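Local coordinates for polysaccharide Lyase Family 6 (Bacteroides cellulosilyticus, PDB 6QPS), which probably cleaves alginate by beta-elimination as a mannuronic acid-specific, calcium-binding lyase of polysaccharide lyase family 6, at residues M34-P45 with L59-V69; A109-I117 with I137-K145. All blocks are in the same frame, centred on the assembly; numbering follows the deposited sequence.

Interaction 1: M34-P45 with L59-V69; sequences MKQLLGSGNLQP and LKEINFTGKGV
Near the N-terminal end of the parallel beta-helix, the helix that includes residues 34-40 lies against strand 62-67, Leu38 meeting Phe64 and the end of Lys35 meeting Leu59. The short axes approach to 5.6 Å at 40°, so the two elements run roughly the same way. Leu38 forks over the strand: CD1 rests on Ile62 CD1, while CD2 sits 3.6 Å from Phe64 CD1, meeting the ring obliquely. Its backbone O accepts from Thr65 N at 3.0 Å, with a nearly straight N-H...O angle of 167°, and lies in plane at the edge of the Phe64 ring. Trp76 packs on Leu38 and Ile62 from the next coil. Lys35 spreads its CG over Ile62 CD1 at 3.8 Å; a bend at chi3 (54°) then turns the amine to Leu59 O, 2.9 Å from NZ. One water accepts from Lys35 NZ and donates to Glu61 O, and another joins Lys35 O to Asn63 N. A methionine in place of Lys35 would probably leave Leu59 O without its amine donor and deprive the water bound to Glu61 O of its amine partner. Farther along, Pro45 CG stands 3.5 Å from Lys67 O. The chemistry implies a helix held by apolar contacts at Ile62 and Phe64, supplemented by two direct hydrogen bonds and by water bridges.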
loop_
_atom_site.group_PDB
_atom_site.type_symbol
_atom_site.label_atom_id
_atom_site.label_comp_id
_atom_site.label_asym_id
_atom_site.label_seq_id
_atom_site.Cartn_x
_atom_site.Cartn_y
_atom_site.Cartn_z
ATOM N N MET A 34 23.756 5.861 -23.695
ATOM C CA MET A 34 23.269 5.194 -22.493
ATOM C C MET A 34 21.979 4.441 -22.782
ATOM O O MET A 34 21.847 3.255 -22.441
ATOM C CB MET A 34 23.050 6.232 -21.386
ATOM C CG MET A 34 22.581 5.657 -20.045
ATOM S SD MET A 34 22.009 6.936 -18.888
ATOM C CE MET A 34 20.382 7.301 -19.559
ATOM N N LYS A 35 21.009 5.124 -23.397
ATOM C CA LYS A 35 19.745 4.475 -23.741
ATOM C C LYS A 35 19.961 3.287 -24.672
ATOM O O LYS A 35 19.316 2.243 -24.514
ATOM C CB LYS A 35 18.810 5.490 -24.399
ATOM C CG LYS A 35 18.332 6.599 -23.477
ATOM C CD LYS A 35 17.661 7.745 -24.223
ATOM C CE LYS A 35 16.528 7.287 -25.127
ATOM N NZ LYS A 35 15.850 8.445 -25.787
ATOM N N GLN A 36 20.871 3.406 -25.634
ATOM C CA GLN A 36 21.062 2.307 -26.575
ATOM C C GLN A 36 21.577 1.064 -25.870
ATOM O O GLN A 36 21.105 -0.047 -26.132
ATOM C CB GLN A 36 22.032 2.720 -27.669
ATOM C CG GLN A 36 21.420 3.595 -28.704
ATOM C CD GLN A 36 22.399 4.647 -29.186
ATOM O OE1 GLN A 36 23.603 4.497 -29.029
ATOM N NE2 GLN A 36 21.889 5.715 -29.764
ATOM N N LEU A 37 22.541 1.228 -24.960
ATOM C CA LEU A 37 23.116 0.076 -24.278
ATOM C C LEU A 37 22.097 -0.562 -23.346
ATOM O O LEU A 37 21.946 -1.794 -23.321
ATOM C CB LEU A 37 24.367 0.487 -23.507
ATOM C CG LEU A 37 25.027 -0.614 -22.687
ATOM C CD1 LEU A 37 25.447 -1.788 -23.548
ATOM C CD2 LEU A 37 26.263 -0.021 -21.965
ATOM N N LEU A 38 21.377 0.259 -22.577
ATOM C CA LEU A 38 20.381 -0.272 -21.655
ATOM C C LEU A 38 19.297 -1.048 -22.394
ATOM O O LEU A 38 18.783 -2.065 -21.894
ATOM C CB LEU A 38 19.762 0.866 -20.848
ATOM C CG LEU A 38 20.578 1.407 -19.664
ATOM C CD1 LEU A 38 19.946 2.733 -19.200
ATOM C CD2 LEU A 38 20.619 0.429 -18.535
ATOM N N GLY A 39 18.926 -0.579 -23.576
ATOM C CA GLY A 39 17.837 -1.163 -24.329
ATOM C C GLY A 39 18.229 -2.213 -25.335
ATOM O O GLY A 39 17.355 -2.753 -26.025
ATOM N N SER A 40 19.527 -2.518 -25.447
ATOM C CA SER A 40 20.026 -3.402 -26.492
ATOM C C SER A 40 19.862 -4.882 -26.165
ATOM O O SER A 40 19.812 -5.708 -27.092
ATOM C CB SER A 40 21.517 -3.136 -26.707
ATOM O OG SER A 40 22.262 -3.541 -25.555
ATOM N N GLY A 41 19.781 -5.238 -24.888
ATOM C CA GLY A 41 19.842 -6.640 -24.518
ATOM C C GLY A 41 21.233 -7.226 -24.543
ATOM O O GLY A 41 21.381 -8.440 -24.332
ATOM N N ASN A 42 22.260 -6.408 -24.798
ATOM C CA ASN A 42 23.633 -6.888 -24.891
ATOM C C ASN A 42 24.366 -6.897 -23.550
ATOM O O ASN A 42 25.472 -7.442 -23.471
ATOM C CB ASN A 42 24.456 -6.045 -25.887
ATOM C CG ASN A 42 23.963 -6.167 -27.322
ATOM O OD1 ASN A 42 23.390 -7.183 -27.716
ATOM N ND2 ASN A 42 24.194 -5.121 -28.110
ATOM N N LEU A 43 23.820 -6.261 -22.519
ATOM C CA LEU A 43 24.438 -6.339 -21.201
ATOM C C LEU A 43 24.440 -7.787 -20.704
ATOM O O LEU A 43 23.522 -8.570 -20.980
ATOM C CB LEU A 43 23.693 -5.450 -20.211
ATOM C CG LEU A 43 23.844 -3.938 -20.418
ATOM C CD1 LEU A 43 22.832 -3.128 -19.669
ATOM C CD2 LEU A 43 25.278 -3.528 -20.016
ATOM N N GLN A 44 25.500 -8.143 -19.991
ATOM C CA GLN A 44 25.682 -9.491 -19.471
ATOM C C GLN A 44 25.627 -9.510 -17.947
ATOM O O GLN A 44 25.799 -8.471 -17.296
ATOM C CB GLN A 44 27.034 -10.044 -19.932
ATOM C CG GLN A 44 27.184 -10.109 -21.446
ATOM C CD GLN A 44 26.122 -10.974 -22.100
ATOM O OE1 GLN A 44 25.878 -12.104 -21.682
ATOM N NE2 GLN A 44 25.475 -10.439 -23.124
ATOM N N PRO A 45 25.392 -10.683 -17.346
ATOM C CA PRO A 45 25.292 -10.770 -15.879
ATOM C C PRO A 45 26.485 -10.134 -15.187
ATOM O O PRO A 45 27.638 -10.378 -15.542
ATOM C CB PRO A 45 25.223 -12.280 -15.615
ATOM C CG PRO A 45 24.573 -12.845 -16.866
ATOM C CD PRO A 45 25.150 -11.988 -17.997
ATOM N N LEU A 59 14.930 11.693 -20.966
ATOM C CA LEU A 59 15.278 10.389 -21.515
ATOM C C LEU A 59 14.196 9.889 -22.460
ATOM O O LEU A 59 14.476 9.091 -23.360
ATOM C CB LEU A 59 15.480 9.369 -20.397
ATOM C CG LEU A 59 16.589 9.638 -19.384
ATOM C CD1 LEU A 59 16.646 8.502 -18.335
ATOM C CD2 LEU A 59 17.928 9.788 -20.064
ATOM N N LYS A 60 12.957 10.320 -22.265
ATOM C CA LYS A 60 11.841 9.944 -23.144
ATOM C C LYS A 60 11.699 8.418 -23.140
ATOM O O LYS A 60 11.753 7.801 -22.066
ATOM C CB LYS A 60 12.003 10.595 -24.512
ATOM C CG LYS A 60 11.922 12.127 -24.482
ATOM C CD LYS A 60 12.269 12.747 -25.831
ATOM C CE LYS A 60 13.754 12.585 -26.146
ATOM N NZ LYS A 60 13.997 11.868 -27.436
ATOM N N GLU A 61 11.488 7.789 -24.297
ATOM C CA GLU A 61 11.267 6.351 -24.343
ATOM C C GLU A 61 12.602 5.654 -24.123
ATOM O O GLU A 61 13.534 5.813 -24.928
ATOM C CB GLU A 61 10.650 5.949 -25.680
ATOM C CG GLU A 61 9.218 6.446 -25.875
ATOM C CD GLU A 61 8.502 5.736 -27.006
ATOM O OE1 GLU A 61 7.272 5.911 -27.129
ATOM O OE2 GLU A 61 9.169 5.012 -27.775
ATOM N N ILE A 62 12.699 4.892 -23.036
ATOM C CA ILE A 62 13.924 4.183 -22.680
ATOM C C ILE A 62 13.561 2.790 -22.183
ATOM O O ILE A 62 12.612 2.618 -21.408
ATOM C CB ILE A 62 14.762 4.973 -21.653
ATOM C CG1 ILE A 62 15.986 4.177 -21.192
ATOM C CG2 ILE A 62 13.903 5.380 -20.449
ATOM C CD1 ILE A 62 16.955 4.987 -20.314
ATOM N N ASN A 63 14.289 1.794 -22.670
ATOM C CA ASN A 63 14.104 0.402 -22.286
ATOM C C ASN A 63 15.332 -0.078 -21.531
ATOM O O ASN A 63 16.461 0.261 -21.890
ATOM C CB ASN A 63 13.902 -0.475 -23.532
ATOM C CG ASN A 63 12.679 -0.083 -24.336
ATOM O OD1 ASN A 63 11.605 0.155 -23.777
ATOM N ND2 ASN A 63 12.828 -0.031 -25.662
ATOM N N PHE A 64 15.105 -0.898 -20.507
ATOM C CA PHE A 64 16.162 -1.586 -19.764
ATOM C C PHE A 64 15.845 -3.064 -19.884
ATOM O O PHE A 64 14.864 -3.539 -19.300
ATOM C CB PHE A 64 16.165 -1.133 -18.306
ATOM C CG PHE A 64 17.264 -1.735 -17.448
ATOM C CD1 PHE A 64 18.385 -2.351 -18.000
ATOM C CD2 PHE A 64 17.160 -1.669 -16.066
ATOM C CE1 PHE A 64 19.378 -2.896 -17.176
ATOM C CE2 PHE A 64 18.147 -2.199 -15.244
ATOM C CZ PHE A 64 19.265 -2.794 -15.803
ATOM N N THR A 65 16.642 -3.780 -20.668
ATOM C CA THR A 65 16.399 -5.195 -20.891
ATOM C C THR A 65 17.702 -5.971 -20.898
ATOM O O THR A 65 18.776 -5.437 -21.163
ATOM C CB THR A 65 15.598 -5.444 -22.188
ATOM O OG1 THR A 65 15.183 -6.812 -22.257
ATOM C CG2 THR A 65 16.400 -5.100 -23.430
ATOM N N GLY A 66 17.587 -7.251 -20.600
ATOM C CA GLY A 66 18.737 -8.124 -20.532
ATOM C C GLY A 66 18.397 -9.341 -19.701
ATOM O O GLY A 66 17.286 -9.477 -19.183
ATOM N N LYS A 67 19.382 -10.228 -19.575
ATOM C CA LYS A 67 19.220 -11.423 -18.741
ATOM C C LYS A 67 20.386 -11.568 -17.772
ATOM O O LYS A 67 21.428 -12.140 -18.098
ATOM C CB LYS A 67 19.015 -12.662 -19.574
ATOM C CG LYS A 67 17.849 -12.567 -20.535
ATOM C CD LYS A 67 17.796 -13.770 -21.476
ATOM C CE LYS A 67 19.159 -14.049 -22.105
ATOM N NZ LYS A 67 19.380 -13.221 -23.328
ATOM N N GLY A 68 20.221 -11.011 -16.582
ATOM C CA GLY A 68 21.075 -11.359 -15.469
ATOM C C GLY A 68 20.782 -12.769 -14.987
ATOM O O GLY A 68 19.915 -13.473 -15.507
ATOM N N VAL A 69 21.527 -13.190 -13.956
ATOM C CA VAL A 69 21.267 -14.455 -13.274
ATOM C C VAL A 69 21.338 -14.240 -11.766
ATOM O O VAL A 69 21.843 -13.222 -11.283
ATOM C CB VAL A 69 22.225 -15.595 -13.709
ATOM C CG1 VAL A 69 22.149 -15.812 -15.213
ATOM C CG2 VAL A 69 23.653 -15.308 -13.272
HETATM O O HOH W 1 16.333 2.320 -24.620
HETATM O O HOH W 2 13.395 7.949 -27.088
HETATM O O HOH W 3 21.024 -4.444 -22.385
HETATM O O HOH W 4 15.360 -1.109 -27.018
HETATM O O HOH W 5 21.510 -10.129 -21.517
HETATM O O HOH W 6 19.530 -10.403 -23.536
#

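Interaction 2: A109-I117 with I137-K145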
loop_
_atom_site.group_PDB
_atom_site.type_symbol
_atom_site.label_atom_id
_atom_site.label_comp_id
_atom_site.label_asym_id
_atom_site.label_seq_id
_atom_site.Cartn_x
_atom_site.Cartn_y
_atom_site.Cartn_z
ATOM N N ALA A 109 10.704 14.441 -13.052
ATOM C CA ALA A 109 10.437 13.678 -14.266
ATOM C C ALA A 109 8.944 13.378 -14.300
ATOM O O ALA A 109 8.243 13.556 -13.304
ATOM C CB ALA A 109 11.207 12.354 -14.225
ATOM N N TRP A 110 8.441 12.955 -15.460
ATOM C CA TRP A 110 7.025 12.621 -15.548
ATOM C C TRP A 110 6.769 11.730 -16.758
ATOM O O TRP A 110 7.580 11.655 -17.688
ATOM C CB TRP A 110 6.139 13.875 -15.631
ATOM C CG TRP A 110 6.424 14.742 -16.826
ATOM C CD1 TRP A 110 5.880 14.619 -18.064
ATOM C CD2 TRP A 110 7.315 15.861 -16.890
ATOM N NE1 TRP A 110 6.382 15.578 -18.906
ATOM C CE2 TRP A 110 7.259 16.363 -18.210
ATOM C CE3 TRP A 110 8.141 16.494 -15.960
ATOM C CZ2 TRP A 110 8.002 17.470 -18.622
ATOM C CZ3 TRP A 110 8.878 17.596 -16.374
ATOM C CH2 TRP A 110 8.808 18.063 -17.692
ATOM N N ALA A 111 5.609 11.078 -16.735
ATOM C CA ALA A 111 5.251 10.132 -17.782
ATOM C C ALA A 111 4.883 10.827 -19.080
ATOM O O ALA A 111 4.125 11.807 -19.100
ATOM C CB ALA A 111 4.061 9.296 -17.335
ATOM N N ILE A 112 5.407 10.291 -20.187
ATOM C CA ILE A 112 4.970 10.732 -21.507
ATOM C C ILE A 112 3.483 10.473 -21.682
ATOM O O ILE A 112 2.724 11.357 -22.098
ATOM C CB ILE A 112 5.828 10.090 -22.614
ATOM C CG1 ILE A 112 7.207 10.773 -22.635
ATOM C CG2 ILE A 112 5.131 10.259 -23.980
ATOM C CD1 ILE A 112 8.202 10.110 -23.566
ATOM N N GLY A 113 3.046 9.265 -21.364
ATOM C CA GLY A 113 1.631 8.956 -21.353
ATOM C C GLY A 113 1.123 8.634 -19.956
ATOM O O GLY A 113 1.139 9.492 -19.073
ATOM N N HIS A 114 0.654 7.402 -19.756
ATOM C CA HIS A 114 -0.001 7.005 -18.511
ATOM C C HIS A 114 0.966 6.481 -17.466
ATOM O O HIS A 114 0.673 6.599 -16.276
ATOM C CB HIS A 114 -1.042 5.906 -18.812
ATOM C CG HIS A 114 -1.939 5.570 -17.654
ATOM N ND1 HIS A 114 -1.630 4.607 -16.716
ATOM C CD2 HIS A 114 -3.147 6.067 -17.292
ATOM C CE1 HIS A 114 -2.598 4.541 -15.817
ATOM N NE2 HIS A 114 -3.536 5.408 -16.150
ATOM N N ASP A 115 2.096 5.894 -17.870
ATOM C CA ASP A 115 2.932 5.092 -16.976
ATOM C C ASP A 115 4.379 5.556 -17.058
ATOM O O ASP A 115 5.021 5.420 -18.103
ATOM C CB ASP A 115 2.811 3.601 -17.330
ATOM C CG ASP A 115 1.371 3.148 -17.408
ATOM O OD1 ASP A 115 0.678 3.267 -16.383
ATOM O OD2 ASP A 115 0.929 2.716 -18.501
ATOM N N MET A 116 4.915 6.065 -15.950
ATOM C CA MET A 116 6.275 6.591 -15.977
ATOM C C MET A 116 7.309 5.469 -16.018
ATOM O O MET A 116 8.196 5.469 -16.881
ATOM C CB MET A 116 6.522 7.521 -14.793
ATOM C CG MET A 116 7.814 8.317 -14.932
ATOM S SD MET A 116 8.086 9.543 -13.623
ATOM C CE MET A 116 8.552 8.479 -12.263
ATOM N N ILE A 117 7.215 4.518 -15.084
ATOM C CA ILE A 117 8.113 3.360 -14.973
ATOM C C ILE A 117 7.231 2.108 -14.941
ATOM O O ILE A 117 6.342 1.992 -14.083
ATOM C CB ILE A 117 8.983 3.420 -13.703
ATOM C CG1 ILE A 117 9.814 4.705 -13.665
ATOM C CG2 ILE A 117 9.863 2.169 -13.588
ATOM C CD1 ILE A 117 10.588 4.892 -12.346
ATOM N N ILE A 137 11.628 8.758 -5.931
ATOM C CA ILE A 137 10.743 9.446 -6.867
ATOM C C ILE A 137 10.087 10.584 -6.090
ATOM O O ILE A 137 9.306 10.348 -5.151
ATOM C CB ILE A 137 9.680 8.513 -7.462
ATOM C CG1 ILE A 137 10.309 7.291 -8.132
ATOM C CG2 ILE A 137 8.820 9.289 -8.482
ATOM C CD1 ILE A 137 9.299 6.312 -8.783
ATOM N N ASP A 138 10.409 11.827 -6.461
ATOM C CA ASP A 138 9.937 13.013 -5.749
ATOM C C ASP A 138 9.504 14.061 -6.766
ATOM O O ASP A 138 10.233 14.325 -7.730
ATOM C CB ASP A 138 11.052 13.586 -4.850
ATOM C CG ASP A 138 10.580 14.748 -3.971
ATOM O OD1 ASP A 138 9.393 14.837 -3.638
ATOM O OD2 ASP A 138 11.406 15.617 -3.616
ATOM N N GLU A 139 8.303 14.622 -6.574
ATOM C CA GLU A 139 7.823 15.751 -7.391
ATOM C C GLU A 139 7.761 15.405 -8.882
ATOM O O GLU A 139 7.973 16.269 -9.736
ATOM C CB GLU A 139 8.670 17.015 -7.182
ATOM C CG GLU A 139 8.731 17.530 -5.757
ATOM C CD GLU A 139 7.478 18.269 -5.316
ATOM O OE1 GLU A 139 6.522 18.394 -6.115
ATOM O OE2 GLU A 139 7.449 18.739 -4.149
ATOM N N CYS A 140 7.437 14.154 -9.222
ATOM C CA CYS A 140 7.472 13.708 -10.618
ATOM C C CYS A 140 6.095 13.895 -11.259
ATOM O O CYS A 140 5.377 12.942 -11.590
ATOM C CB CYS A 140 7.979 12.274 -10.703
ATOM S SG CYS A 140 9.799 12.137 -10.572
ATOM N N ASN A 141 5.750 15.170 -11.460
ATOM C CA ASN A 141 4.422 15.586 -11.903
ATOM C C ASN A 141 4.501 16.290 -13.255
ATOM O O ASN A 141 5.228 17.273 -13.405
ATOM C CB ASN A 141 3.819 16.505 -10.834
ATOM C CG ASN A 141 3.709 15.824 -9.478
ATOM O OD1 ASN A 141 3.060 14.784 -9.353
ATOM N ND2 ASN A 141 4.340 16.390 -8.466
ATOM N N ASP A 142 3.733 15.798 -14.231
ATOM C CA ASP A 142 3.703 16.381 -15.569
ATOM C C ASP A 142 3.161 17.794 -15.485
ATOM O O ASP A 142 2.017 17.987 -15.047
ATOM C CB ASP A 142 2.782 15.530 -16.443
ATOM C CG ASP A 142 2.780 15.950 -17.907
ATOM O OD1 ASP A 142 3.293 17.044 -18.233
ATOM O OD2 ASP A 142 2.257 15.159 -18.730
ATOM N N PRO A 143 3.920 18.802 -15.914
ATOM C CA PRO A 143 3.380 20.174 -15.898
ATOM C C PRO A 143 2.136 20.351 -16.755
ATOM O O PRO A 143 1.384 21.313 -16.540
ATOM C CB PRO A 143 4.542 21.033 -16.420
ATOM C CG PRO A 143 5.759 20.170 -16.388
ATOM C CD PRO A 143 5.290 18.737 -16.461
ATOM N N GLN A 144 1.911 19.473 -17.735
ATOM C CA GLN A 144 0.772 19.571 -18.640
ATOM C C GLN A 144 -0.433 18.768 -18.164
ATOM O O GLN A 144 -1.478 18.788 -18.823
ATOM C CB GLN A 144 1.175 19.107 -20.045
ATOM C CG GLN A 144 2.176 20.032 -20.729
ATOM C CD GLN A 144 1.691 21.466 -20.819
ATOM O OE1 GLN A 144 0.518 21.723 -21.094
ATOM N NE2 GLN A 144 2.595 22.411 -20.580
ATOM N N LYS A 145 -0.311 18.066 -17.046
ATOM C CA LYS A 145 -1.448 17.451 -16.382
ATOM C C LYS A 145 -1.835 18.316 -15.185
ATOM O O LYS A 145 -0.987 18.955 -14.558
ATOM C CB LYS A 145 -1.104 16.025 -15.932
ATOM C CG LYS A 145 -0.717 15.072 -17.074
ATOM C CD LYS A 145 -0.531 13.633 -16.591
ATOM C CE LYS A 145 -0.208 12.683 -17.735
ATOM N NZ LYS A 145 1.255 12.533 -18.015
HETATM O O HOH W 7 3.922 14.096 -20.856
#
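Trp110 lays one face of its indole on the backbone bend at Asp142 and Pro143. Pro143 CD sits over the six-membered ring, 3.4 Å from its centroid and only 6° off the normal, and Asp142 CA covers the five-membered ring on the same face, offset toward the rim; both are CH-pi contacts. Trp110 CG occupies the position between the backbone N and the carbonyl carbon (chi1 60°), which swings the indole across the other segment. The Asp142 carboxylate lies 14° from parallel to the indole, with its CG 3.4 Å from Trp110 CD1. Lys145 NZ donates a hydrogen bond to Gly113 O at 3.2 Å, in the carbonyl plane, and also forms a salt bridge with Asp142 OD2, 2.9 Å from NZ, on the anti lone pair. In the buried part of the contact, Met116 CE and Ile137 CG2 meet tip to tip at 3.9 Å, as do the CD1 atoms of Ile117 and Ile137, while Ala109 N makes a weak bond to Cys140 SG.

The next shell fixes these groups. Asp142 OD1 accepts from Gln144 N at 2.8 Å, closing an Asx turn within the type I beta turn 142-145. Glu154 supplies a second carboxylate to Lys145 NZ and accepts from Asp142 N, and Cys140 O takes the indole N-H of Trp156. Apolar residues stacked inside with polar turns outside, on parallel strands of successive coils, are the pattern of a right-handed parallel beta-helix, the fold of this lyase family.

How the interactions relate
Interaction 1 closes before interaction 2 opens along the chain, and their centres lie about 21 Å apart, both on the same side of the chain's centre. Both belong to the parallel strand stack of one beta-helix. Strand 54-67 pairs in parallel with strands 84-87 and 90-95; strand 84-87 pairs with 99-111 and strand 90-95 with 115-118, while strand 99-111 pairs with 131-138, so the pairing passes from one contact to the other. They also touch directly, with Ile112 CD1 3.7 Å from Lys60 CA. Interaction 1 thus packs a helix on an early coil, whereas interaction 2 joins later coils through turns and buried apolar side chains, both within one continuous stack and away from the calcium site.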